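Hexameric cytochrome (Silicibacter pomeroyi, PDB 2OYY) is of unknown function but binds heme b, its iron held by an axial tyrosine, within an all-helical assembly of six identical subunits. Local coordinates at residues D19-L24 with A58-H63. Residues are numbered along the deposited sequence; the frame is centred on the assembly and turned at random.
Sequences DLAVKL and AVVATH. With HEM (protoporphyrin IX containing Fe), chain J.
Over one face of the His63 imidazole sits the CB of Leu24, a CH-pi contact in which the carbon stands 3.6 Å from the ring centroid and only 10° off the normal; the flat ring suits the place by offering a face to this aliphatic carbon. Leu24 CD1 lies 3.7 Å from His63 ND1, while Ala21 O approaches the ring obliquely. His63 holds CG opposite its own carbonyl carbon (chi1 -82°), and the turn about chi2 then brings that face against Leu24 CB. With an alanine here, the Leu24 methylene would probably lose the aromatic face it rests on, and a gap would open between the helices. Segments 19-24 and 58-63, on helices 14-32 and 50-70, cross at 119° with their axes 8.2 Å apart at closest approach; no hydrogen bond joins them. Ala21 suits this close approach, since a lone methyl lets its CA come within 5.1 Å of the CA of His63, and Ala21 CB meets Val60 O at 3.7 Å. The heme lies against two valines, whose branching lets each face two ways: Val22 CG1 touches the heme methyl CMA at 3.5 Å and Val60 CG1 lies 3.9 Å from CMB, while their CG2 methyls make a looser contact with each other. Phe64 of a neighbouring subunit packs on Leu24.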
ATOM      1  N   ASP A  19      -0.679  19.575  -1.345  1.00  2.00           N
ATOM      2  CA  ASP A  19      -0.488  20.204  -0.028  1.00  2.00           C
ATOM      3  C   ASP A  19      -1.574  19.763   0.933  1.00  2.00           C
ATOM      4  O   ASP A  19      -1.340  19.647   2.129  1.00  2.00           O
ATOM      5  CB  ASP A  19      -0.494  21.725  -0.121  1.00  2.00           C
ATOM      6  CG  ASP A  19       0.600  22.257  -1.014  1.00  2.00           C
ATOM      7  OD1 ASP A  19       1.788  21.956  -0.758  1.00  2.00           O
ATOM      8  OD2 ASP A  19       0.249  22.982  -1.977  1.00  3.52           O
ATOM      9  N   LEU A  20      -2.772  19.525   0.412  1.00  2.00           N
ATOM     10  CA  LEU A  20      -3.829  19.002   1.257  1.00  2.00           C
ATOM     11  C   LEU A  20      -3.482  17.573   1.633  1.00  2.00           C
ATOM     12  O   LEU A  20      -3.787  17.138   2.736  1.00  2.00           O
ATOM     13  CB  LEU A  20      -5.208  19.095   0.575  1.00  2.00           C
ATOM     14  CG  LEU A  20      -6.407  18.534   1.361  1.00  2.00           C
ATOM     15  CD1 LEU A  20      -6.491  19.131   2.739  1.00  2.00           C
ATOM     16  CD2 LEU A  20      -7.738  18.700   0.631  1.00  2.00           C
ATOM     17  N   ALA A  21      -2.833  16.858   0.714  1.00  2.00           N
ATOM     18  CA  ALA A  21      -2.413  15.465   0.931  1.00  2.00           C
ATOM     19  C   ALA A  21      -1.324  15.358   1.992  1.00  2.00           C
ATOM     20  O   ALA A  21      -1.359  14.452   2.831  1.00  2.00           O
ATOM     21  CB  ALA A  21      -1.943  14.832  -0.361  1.00  2.00           C
ATOM     22  N   VAL A  22      -0.360  16.289   1.944  1.00  2.00           N
ATOM     23  CA  VAL A  22       0.700  16.368   2.956  1.00  2.00           C
ATOM     24  C   VAL A  22       0.039  16.702   4.288  1.00  2.03           C
ATOM     25  O   VAL A  22       0.439  16.192   5.357  1.00  2.12           O
ATOM     26  CB  VAL A  22       1.783  17.446   2.612  1.00  2.02           C
ATOM     27  CG1 VAL A  22       2.870  17.493   3.693  1.00  2.00           C
ATOM     28  CG2 VAL A  22       2.420  17.183   1.247  1.00  2.00           C
ATOM     29  N   LYS A  23      -0.987  17.546   4.223  1.00  2.00           N
ATOM     30  CA  LYS A  23      -1.689  17.954   5.439  1.00  2.00           C
ATOM     31  C   LYS A  23      -2.373  16.765   6.060  1.00  2.00           C
ATOM     32  O   LYS A  23      -2.181  16.495   7.237  1.00  2.00           O
ATOM     33  CB  LYS A  23      -2.709  19.064   5.172  1.00  2.00           C
ATOM     34  CG  LYS A  23      -3.507  19.468   6.403  1.00  2.21           C
ATOM     35  CD  LYS A  23      -4.348  20.688   6.123  1.00  4.32           C
ATOM     36  CE  LYS A  23      -5.252  21.032   7.304  1.00  5.07           C
ATOM     37  NZ  LYS A  23      -6.140  22.201   6.970  1.00  5.26           N
ATOM     38  N   LEU A  24      -3.161  16.051   5.262  1.00  2.00           N
ATOM     39  CA  LEU A  24      -3.882  14.881   5.743  1.00  2.00           C
ATOM     40  C   LEU A  24      -2.982  13.829   6.389  1.00  2.00           C
ATOM     41  O   LEU A  24      -3.404  13.111   7.300  1.00  2.00           O
ATOM     42  CB  LEU A  24      -4.706  14.264   4.619  1.00  2.00           C
ATOM     43  CG  LEU A  24      -6.008  14.997   4.283  1.00  2.00           C
ATOM     44  CD1 LEU A  24      -6.899  14.120   3.423  1.00  2.00           C
ATOM     45  CD2 LEU A  24      -6.763  15.434   5.538  1.00  2.00           C
ATOM     46  N   ALA A  58       5.163   7.847   0.676  1.00  2.00           N
ATOM     47  CA  ALA A  58       4.210   6.758   0.459  1.00  2.00           C
ATOM     48  C   ALA A  58       2.809   7.134   0.976  1.00  2.00           C
ATOM     49  O   ALA A  58       1.802   6.875   0.317  1.00  2.00           O
ATOM     50  CB  ALA A  58       4.699   5.489   1.083  1.00  2.00           C
ATOM     51  N   VAL A  59       2.786   7.760   2.154  1.00  2.00           N
ATOM     52  CA  VAL A  59       1.551   8.132   2.837  1.00  2.00           C
ATOM     53  C   VAL A  59       0.865   9.190   2.026  1.00  2.00           C
ATOM     54  O   VAL A  59      -0.287   9.015   1.633  1.00  2.00           O
ATOM     55  CB  VAL A  59       1.806   8.698   4.249  1.00  2.00           C
ATOM     56  CG1 VAL A  59       0.500   9.084   4.893  1.00  2.00           C
ATOM     57  CG2 VAL A  59       2.534   7.685   5.138  1.00  2.00           C
ATOM     58  N   VAL A  60       1.588  10.275   1.754  1.00  2.00           N
ATOM     59  CA  VAL A  60       1.036  11.367   0.964  1.00  2.00           C
ATOM     60  C   VAL A  60       0.584  10.935  -0.424  1.00  2.00           C
ATOM     61  O   VAL A  60      -0.306  11.554  -0.988  1.00  2.00           O
ATOM     62  CB  VAL A  60       1.986  12.596   0.886  1.00  2.00           C
ATOM     63  CG1 VAL A  60       3.335  12.288   1.505  1.00  2.00           C
ATOM     64  CG2 VAL A  60       2.105  13.126  -0.558  1.00  2.00           C
ATOM     65  N   ALA A  61       1.200   9.870  -0.952  1.00  2.00           N
ATOM     66  CA  ALA A  61       0.811   9.248  -2.223  1.00  2.00           C
ATOM     67  C   ALA A  61      -0.583   8.666  -2.122  1.00  2.00           C
ATOM     68  O   ALA A  61      -1.446   8.938  -2.977  1.00  2.00           O
ATOM     69  CB  ALA A  61       1.810   8.174  -2.637  1.00  2.00           C
ATOM     70  N   THR A  62      -0.817   7.882  -1.072  1.00  2.00           N
ATOM     71  CA  THR A  62      -2.146   7.352  -0.830  1.00  2.00           C
ATOM     72  C   THR A  62      -3.173   8.482  -0.739  1.00  2.00           C
ATOM     73  O   THR A  62      -4.188   8.447  -1.418  1.00  2.00           O
ATOM     74  CB  THR A  62      -2.192   6.461   0.408  1.00  2.00           C
ATOM     75  OG1 THR A  62      -1.250   5.405   0.235  1.00  2.00           O
ATOM     76  CG2 THR A  62      -3.553   5.844   0.560  1.00  2.00           C
ATOM     77  N   HIS A  63      -2.900   9.485   0.083  1.00  2.00           N
ATOM     78  CA  HIS A  63      -3.830  10.587   0.253  1.00  2.00           C
ATOM     79  C   HIS A  63      -4.062  11.355  -1.051  1.00  2.00           C
ATOM     80  O   HIS A  63      -5.213  11.623  -1.416  1.00  2.00           O
ATOM     81  CB  HIS A  63      -3.356  11.541   1.349  1.00  2.00           C
ATOM     82  CG  HIS A  63      -3.708  11.094   2.728  1.00  2.00           C
ATOM     83  ND1 HIS A  63      -5.012  10.954   3.151  1.00  2.00           N
ATOM     84  CD2 HIS A  63      -2.931  10.763   3.784  1.00  2.00           C
ATOM     85  CE1 HIS A  63      -5.026  10.566   4.409  1.00  2.00           C
ATOM     86  NE2 HIS A  63      -3.777  10.442   4.818  1.00  2.00           N
TER
HETATM   87  CHA HEM J 201       7.458  19.289   9.478  1.00  2.00           C
HETATM   88  CHB HEM J 201       5.378  16.326   6.336  1.00  2.00           C
HETATM   89  CHC HEM J 201       5.247  12.855   9.686  1.00  2.00           C
HETATM   90  CHD HEM J 201       6.859  15.983  13.013  1.00  2.00           C
HETATM   91  C1A HEM J 201       6.925  18.796   8.323  1.00  2.00           C
HETATM   92  C2A HEM J 201       6.819  19.513   7.065  1.00  2.00           C
HETATM   93  C3A HEM J 201       6.240  18.688   6.186  1.00  2.00           C
HETATM   94  C4A HEM J 201       5.967  17.436   6.874  1.00  2.00           C
HETATM   95  CMA HEM J 201       5.910  18.980   4.703  1.00  2.00           C
HETATM   96  CAA HEM J 201       7.309  20.963   6.824  1.00  2.00           C
HETATM   97  CBA HEM J 201       8.840  20.986   6.678  1.00  2.81           C
HETATM   98  CGA HEM J 201       9.345  22.398   6.459  1.00  4.36           C
HETATM   99  O1A HEM J 201       8.736  23.168   5.673  1.00  5.19           O
HETATM  100  O2A HEM J 201      10.366  22.768   7.079  1.00  4.54           O
HETATM  101  C1B HEM J 201       5.148  15.132   6.979  1.00  2.00           C
HETATM  102  C2B HEM J 201       4.477  13.999   6.391  1.00  2.00           C
HETATM  103  C3B HEM J 201       4.439  13.027   7.314  1.00  2.00           C
HETATM  104  C4B HEM J 201       5.079  13.533   8.509  1.00  2.00           C
HETATM  105  CMB HEM J 201       3.918  13.964   4.947  1.00  2.00           C
HETATM  106  CAB HEM J 201       3.828  11.615   7.149  1.00  2.00           C
HETATM  107  CBB HEM J 201       2.740  11.263   7.843  1.00  2.00           C
HETATM  108  C1C HEM J 201       5.694  13.401  10.869  1.00  2.00           C
HETATM  109  C2C HEM J 201       5.850  12.683  12.109  1.00  2.00           C
HETATM  110  C3C HEM J 201       6.292  13.541  13.036  1.00  2.00           C
HETATM  111  C4C HEM J 201       6.426  14.836  12.404  1.00  2.00           C
HETATM  112  CMC HEM J 201       5.546  11.180  12.273  1.00  2.00           C
HETATM  113  CAC HEM J 201       6.637  13.246  14.506  1.00  2.00           C
HETATM  114  CBC HEM J 201       5.705  12.913  15.380  1.00  2.00           C
HETATM  115  C1D HEM J 201       7.160  17.161  12.366  1.00  2.00           C
HETATM  116  C2D HEM J 201       7.629  18.357  13.026  1.00  2.00           C
HETATM  117  C3D HEM J 201       7.800  19.367  11.929  1.00  2.00           C
HETATM  118  C4D HEM J 201       7.434  18.696  10.711  1.00  2.00           C
HETATM  119  CMD HEM J 201       7.898  18.605  14.517  1.00  2.00           C
HETATM  120  CAD HEM J 201       8.303  20.813  12.108  1.00  4.69           C
HETATM  121  CBD HEM J 201       9.814  20.694  11.908  1.00  9.48           C
HETATM  122  CGD HEM J 201      10.516  22.010  12.049  1.00 12.52           C
HETATM  123  O1D HEM J 201      10.540  22.513  13.206  1.00 14.38           O
HETATM  124  O2D HEM J 201      11.048  22.522  11.017  1.00 13.11           O
HETATM  125  NA  HEM J 201       6.402  17.531   8.168  1.00  2.00           N
HETATM  126  NB  HEM J 201       5.504  14.814   8.274  1.00  2.00           N
HETATM  127  NC  HEM J 201       6.057  14.722  11.080  1.00  2.00           N
HETATM  128  ND  HEM J 201       7.059  17.396  10.996  1.00  2.00           N
HETATM  129 FE   HEM J 201       6.424  16.049   9.527  1.00  2.00          FE